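Local coordinates for carbohydrate kinase, FGGY (Novosphingobium aromaticivorans, PDB 3H6E), which probably phosphorylates a carbohydrate as an FGGY-type kinase, its exact substrate not being established, at residues V404-T418 / P439-T451. Sequence-based numbering, arbitrary orientation.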
loop_
_atom_site.group_PDB
_atom_site.type_symbol
_atom_site.label_atom_id
_atom_site.label_comp_id
_atom_site.label_asym_id
_atom_site.label_seq_id
_atom_site.Cartn_x
_atom_site.Cartn_y
_atom_site.Cartn_z
ATOM N N VAL A 404 19.449 -3.755 -3.838
ATOM C CA VAL A 404 19.511 -2.302 -3.728
ATOM C C VAL A 404 20.699 -1.740 -4.502
ATOM O O VAL A 404 20.545 -0.738 -5.234
ATOM C CB VAL A 404 19.610 -1.851 -2.259
ATOM C CG1 VAL A 404 19.796 -0.343 -2.176
ATOM C CG2 VAL A 404 18.375 -2.286 -1.484
ATOM N N ARG A 405 21.875 -2.314 -4.339
ATOM C CA ARG A 405 23.076 -1.820 -5.013
ATOM C C ARG A 405 23.019 -2.021 -6.529
ATOM O O ARG A 405 23.549 -1.211 -7.288
ATOM C CB ARG A 405 24.337 -2.463 -4.428
ATOM C CG ARG A 405 24.569 -2.121 -2.964
ATOM C CD ARG A 405 25.919 -2.613 -2.477
ATOM N NE ARG A 405 27.010 -1.799 -3.000
ATOM C CZ ARG A 405 28.292 -2.000 -2.714
ATOM N NH1 ARG A 405 28.644 -2.996 -1.910
ATOM N NH2 ARG A 405 29.223 -1.208 -3.233
ATOM N N ALA A 406 22.379 -3.099 -6.965
ATOM C CA ALA A 406 22.167 -3.318 -8.388
ATOM C C ALA A 406 21.254 -2.223 -8.920
ATOM O O ALA A 406 21.403 -1.763 -10.050
ATOM C CB ALA A 406 21.560 -4.689 -8.635
ATOM N N LEU A 407 20.306 -1.806 -8.088
ATOM C CA LEU A 407 19.388 -0.740 -8.460
ATOM C C LEU A 407 20.147 0.575 -8.605
ATOM O O LEU A 407 19.959 1.312 -9.571
ATOM C CB LEU A 407 18.276 -0.605 -7.420
ATOM C CG LEU A 407 17.037 0.142 -7.908
ATOM C CD1 LEU A 407 16.487 -0.525 -9.164
ATOM C CD2 LEU A 407 15.980 0.229 -6.816
ATOM N N ALA A 408 21.012 0.860 -7.639
ATOM C CA ALA A 408 21.843 2.057 -7.693
ATOM C C ALA A 408 22.662 2.117 -8.986
ATOM O O ALA A 408 22.777 3.176 -9.610
ATOM C CB ALA A 408 22.752 2.116 -6.487
ATOM N N SER A 409 23.214 0.974 -9.388
ATOM C CA SER A 409 24.026 0.887 -10.600
ATOM C C SER A 409 23.200 1.152 -11.849
ATOM O O SER A 409 23.634 1.864 -12.756
ATOM C CB SER A 409 24.693 -0.488 -10.705
ATOM O OG SER A 409 25.522 -0.746 -9.585
ATOM N N LEU A 410 22.008 0.566 -11.898
ATOM C CA LEU A 410 21.118 0.747 -13.040
ATOM C C LEU A 410 20.682 2.203 -13.181
ATOM O O LEU A 410 20.549 2.710 -14.292
ATOM C CB LEU A 410 19.900 -0.173 -12.927
ATOM C CG LEU A 410 20.198 -1.667 -13.095
ATOM C CD1 LEU A 410 19.028 -2.522 -12.631
ATOM C CD2 LEU A 410 20.551 -1.977 -14.536
ATOM N N ARG A 411 20.471 2.868 -12.048
ATOM C CA ARG A 411 20.072 4.272 -12.033
ATOM C C ARG A 411 21.189 5.138 -11.460
ATOM O O ARG A 411 21.087 5.640 -10.337
ATOM C CB ARG A 411 18.794 4.445 -11.214
ATOM C CG ARG A 411 17.750 3.388 -11.509
ATOM C CD ARG A 411 16.375 4.012 -11.624
ATOM N NE ARG A 411 15.505 3.207 -12.470
ATOM C CZ ARG A 411 14.414 3.664 -13.073
ATOM N NH1 ARG A 411 14.050 4.938 -12.934
ATOM N NH2 ARG A 411 13.691 2.842 -13.818
ATOM N N PRO A 412 22.259 5.324 -12.247
ATOM C CA PRO A 412 23.542 5.897 -11.807
ATOM C C PRO A 412 23.443 7.330 -11.263
ATOM O O PRO A 412 24.077 7.639 -10.251
ATOM C CB PRO A 412 24.378 5.874 -13.091
ATOM C CG PRO A 412 23.341 5.916 -14.188
ATOM C CD PRO A 412 22.281 5.007 -13.684
ATOM N N ASP A 413 22.672 8.187 -11.926
ATOM C CA ASP A 413 22.534 9.577 -11.507
ATOM C C ASP A 413 21.364 9.724 -10.547
ATOM O O ASP A 413 21.163 10.781 -9.951
ATOM C CB ASP A 413 22.319 10.487 -12.717
ATOM C CG ASP A 413 23.383 10.317 -13.770
ATOM O OD1 ASP A 413 24.574 10.258 -13.414
ATOM O OD2 ASP A 413 23.027 10.249 -14.961
ATOM N N CYS A 414 20.586 8.659 -10.413
ATOM C CA CYS A 414 19.484 8.641 -9.465
ATOM C C CYS A 414 20.023 8.347 -8.070
ATOM O O CYS A 414 21.036 7.665 -7.920
ATOM C CB CYS A 414 18.455 7.587 -9.876
ATOM S SG CYS A 414 17.057 7.401 -8.754
ATOM N N ALA A 415 19.355 8.875 -7.052
ATOM C CA ALA A 415 19.752 8.622 -5.674
ATOM C C ALA A 415 18.849 7.574 -5.027
ATOM O O ALA A 415 17.754 7.888 -4.562
ATOM C CB ALA A 415 19.737 9.917 -4.868
ATOM N N VAL A 416 19.310 6.328 -5.010
ATOM C CA VAL A 416 18.591 5.247 -4.339
ATOM C C VAL A 416 18.876 5.272 -2.839
ATOM O O VAL A 416 20.021 5.420 -2.418
ATOM C CB VAL A 416 18.990 3.877 -4.914
ATOM C CG1 VAL A 416 18.284 2.753 -4.169
ATOM C CG2 VAL A 416 18.681 3.821 -6.405
ATOM N N TYR A 417 17.834 5.126 -2.031
ATOM C CA TYR A 417 17.977 5.225 -0.582
ATOM C C TYR A 417 17.480 3.988 0.165
ATOM O O TYR A 417 16.687 3.203 -0.356
ATOM C CB TYR A 417 17.225 6.451 -0.059
ATOM C CG TYR A 417 17.819 7.779 -0.464
ATOM C CD1 TYR A 417 19.040 8.202 0.057
ATOM C CD2 TYR A 417 17.152 8.624 -1.347
ATOM C CE1 TYR A 417 19.587 9.420 -0.301
ATOM C CE2 TYR A 417 17.690 9.846 -1.711
ATOM C CZ TYR A 417 18.910 10.239 -1.184
ATOM O OH TYR A 417 19.459 11.453 -1.535
ATOM N N THR A 418 17.961 3.830 1.394
ATOM C CA THR A 418 17.399 2.882 2.350
ATOM C C THR A 418 17.404 3.555 3.713
ATOM O O THR A 418 18.249 4.405 3.980
ATOM C CB THR A 418 18.198 1.565 2.422
ATOM O OG1 THR A 418 19.584 1.856 2.646
ATOM C CG2 THR A 418 18.050 0.771 1.131
ATOM N N PRO A 439 10.824 10.908 10.553
ATOM C CA PRO A 439 10.947 9.499 10.947
ATOM C C PRO A 439 12.198 9.250 11.781
ATOM O O PRO A 439 12.939 10.187 12.083
ATOM C CB PRO A 439 11.075 8.765 9.601
ATOM C CG PRO A 439 10.611 9.739 8.568
ATOM C CD PRO A 439 10.965 11.086 9.100
ATOM N N GLN A 440 12.428 7.995 12.151
ATOM C CA GLN A 440 13.647 7.625 12.857
ATOM C C GLN A 440 14.763 7.369 11.857
ATOM O O GLN A 440 14.513 6.946 10.727
ATOM C CB GLN A 440 13.425 6.386 13.728
ATOM C CG GLN A 440 12.729 6.677 15.043
ATOM C CD GLN A 440 13.558 7.571 15.940
ATOM O OE1 GLN A 440 14.683 7.229 16.308
ATOM N NE2 GLN A 440 13.003 8.723 16.303
ATOM N N GLY A 441 15.993 7.636 12.274
ATOM C CA GLY A 441 17.145 7.445 11.418
ATOM C C GLY A 441 17.218 8.476 10.310
ATOM O O GLY A 441 16.528 9.496 10.333
ATOM N N GLU A 442 18.077 8.207 9.337
ATOM C CA GLU A 442 18.229 9.068 8.178
ATOM C C GLU A 442 18.333 8.189 6.948
ATOM O O GLU A 442 18.489 6.975 7.060
ATOM C CB GLU A 442 19.490 9.920 8.306
ATOM C CG GLU A 442 19.449 10.929 9.438
ATOM C CD GLU A 442 20.787 11.612 9.653
ATOM O OE1 GLU A 442 21.824 11.020 9.286
ATOM O OE2 GLU A 442 20.799 12.739 10.193
ATOM N N LEU A 443 18.240 8.797 5.772
ATOM C CA LEU A 443 18.442 8.050 4.541
ATOM C C LEU A 443 19.926 7.973 4.209
ATOM O O LEU A 443 20.641 8.973 4.273
ATOM C CB LEU A 443 17.667 8.680 3.383
ATOM C CG LEU A 443 16.147 8.689 3.546
ATOM C CD1 LEU A 443 15.481 9.222 2.287
ATOM C CD2 LEU A 443 15.640 7.290 3.886
ATOM N N VAL A 444 20.379 6.773 3.871
ATOM C CA VAL A 444 21.745 6.556 3.434
ATOM C C VAL A 444 21.700 6.222 1.955
ATOM O O VAL A 444 20.968 5.323 1.548
ATOM C CB VAL A 444 22.392 5.365 4.182
ATOM C CG1 VAL A 444 23.876 5.262 3.842
ATOM C CG2 VAL A 444 22.180 5.490 5.689
ATOM N N ARG A 445 22.466 6.941 1.139
ATOM C CA ARG A 445 22.469 6.638 -0.283
ATOM C C ARG A 445 23.183 5.324 -0.560
ATOM O O ARG A 445 24.152 4.972 0.115
ATOM C CB ARG A 445 23.085 7.763 -1.113
ATOM C CG ARG A 445 22.878 7.548 -2.605
ATOM C CD ARG A 445 23.419 8.687 -3.435
ATOM N NE ARG A 445 23.228 8.439 -4.861
ATOM C CZ ARG A 445 23.691 9.226 -5.824
ATOM N NH1 ARG A 445 24.381 10.319 -5.520
ATOM N NH2 ARG A 445 23.466 8.921 -7.093
ATOM N N ILE A 446 22.691 4.599 -1.556
ATOM C CA ILE A 446 23.249 3.304 -1.899
ATOM C C ILE A 446 24.309 3.433 -2.984
ATOM O O ILE A 446 24.092 4.083 -4.005
ATOM C CB ILE A 446 22.152 2.326 -2.367
ATOM C CG1 ILE A 446 21.112 2.134 -1.265
ATOM C CG2 ILE A 446 22.763 0.991 -2.768
ATOM C CD1 ILE A 446 21.710 1.708 0.064
ATOM N N GLU A 447 25.458 2.813 -2.746
ATOM C CA GLU A 447 26.531 2.780 -3.725
ATOM C C GLU A 447 26.218 1.721 -4.770
ATOM O O GLU A 447 25.727 0.643 -4.433
ATOM C CB GLU A 447 27.852 2.426 -3.042
ATOM C CG GLU A 447 28.179 3.259 -1.812
ATOM C CD GLU A 447 29.009 4.487 -2.137
ATOM O OE1 GLU A 447 28.611 5.257 -3.040
ATOM O OE2 GLU A 447 30.062 4.677 -1.484
ATOM N N PRO A 448 26.496 2.022 -6.046
ATOM C CA PRO A 448 26.383 0.991 -7.082
ATOM C C PRO A 448 27.268 -0.210 -6.753
ATOM O O PRO A 448 28.164 -0.098 -5.916
ATOM C CB PRO A 448 26.909 1.700 -8.332
ATOM C CG PRO A 448 26.666 3.140 -8.077
ATOM C CD PRO A 448 26.867 3.331 -6.603
ATOM N N LEU A 449 27.014 -1.342 -7.402
ATOM C CA LEU A 449 27.820 -2.539 -7.196
ATOM C C LEU A 449 29.260 -2.298 -7.629
ATOM O O LEU A 449 29.508 -1.773 -8.717
ATOM C CB LEU A 449 27.239 -3.718 -7.978
ATOM C CG LEU A 449 25.894 -4.284 -7.519
ATOM C CD1 LEU A 449 25.318 -5.195 -8.588
ATOM C CD2 LEU A 449 26.035 -5.024 -6.192
ATOM N N ASP A 450 30.203 -2.688 -6.775
ATOM C CA ASP A 450 31.630 -2.537 -7.059
ATOM C C ASP A 450 32.019 -3.163 -8.400
ATOM O O ASP A 450 31.509 -4.218 -8.782
ATOM C CB ASP A 450 32.465 -3.149 -5.920
ATOM C CG ASP A 450 33.964 -2.877 -6.063
ATOM O OD1 ASP A 450 34.415 -2.491 -7.163
ATOM O OD2 ASP A 450 34.696 -3.054 -5.065
ATOM N N THR A 451 32.926 -2.497 -9.110
ATOM C CA THR A 451 33.468 -3.023 -10.355
ATOM C C THR A 451 34.864 -3.599 -10.135
ATOM O O THR A 451 35.213 -4.641 -10.691
ATOM C CB THR A 451 33.537 -1.934 -11.438
ATOM O OG1 THR A 451 32.403 -1.065 -11.311
ATOM C CG2 THR A 451 33.547 -2.564 -12.826
#
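Tyr417 and Arg445 form an antiparallel non-hydrogen-bonded pair, CA to CA 4.7 Å, and next to it Val444 N reaches Thr418 O at 3.2 Å with an N-H...O angle of 175°; strand 443-445 thereby closes one edge of the C-terminal domain's mixed sheet. Leu443 CD1 lies over one face of the Tyr417 ring, 4.2 Å from its centroid, a CH-pi contact. Arg445, extended with CG anti to its N (chi1 -170°), runs back along strand 415-418, where Ala415 CB meets one guanidinium face and NH2 bonds Cys414 O at 2.9 Å from above the carbonyl plane. From Ile446, whose N bonds Val416 O, the chain runs on across helix 401-410 to Asp450. Arg405, bent at chi3 (74°), turns its guanidinium edge to two successive carbonyls: NE to Glu447 O, 3.1 Å and nearly in the guanidinium plane, and NH2 to Pro448 O, 3.1 Å. Ser409 OG accepts from Leu449 N at 2.7 Å and donates to Arg405 O. Replacing Arg405 with a leucine would probably leave both carbonyls without these donors and the segment freer to shift. Since Arg405, Arg445 and Ser409 all bond to main-chain atoms, the polar grip depends on the path of the backbone rather than on paired side-chain charges.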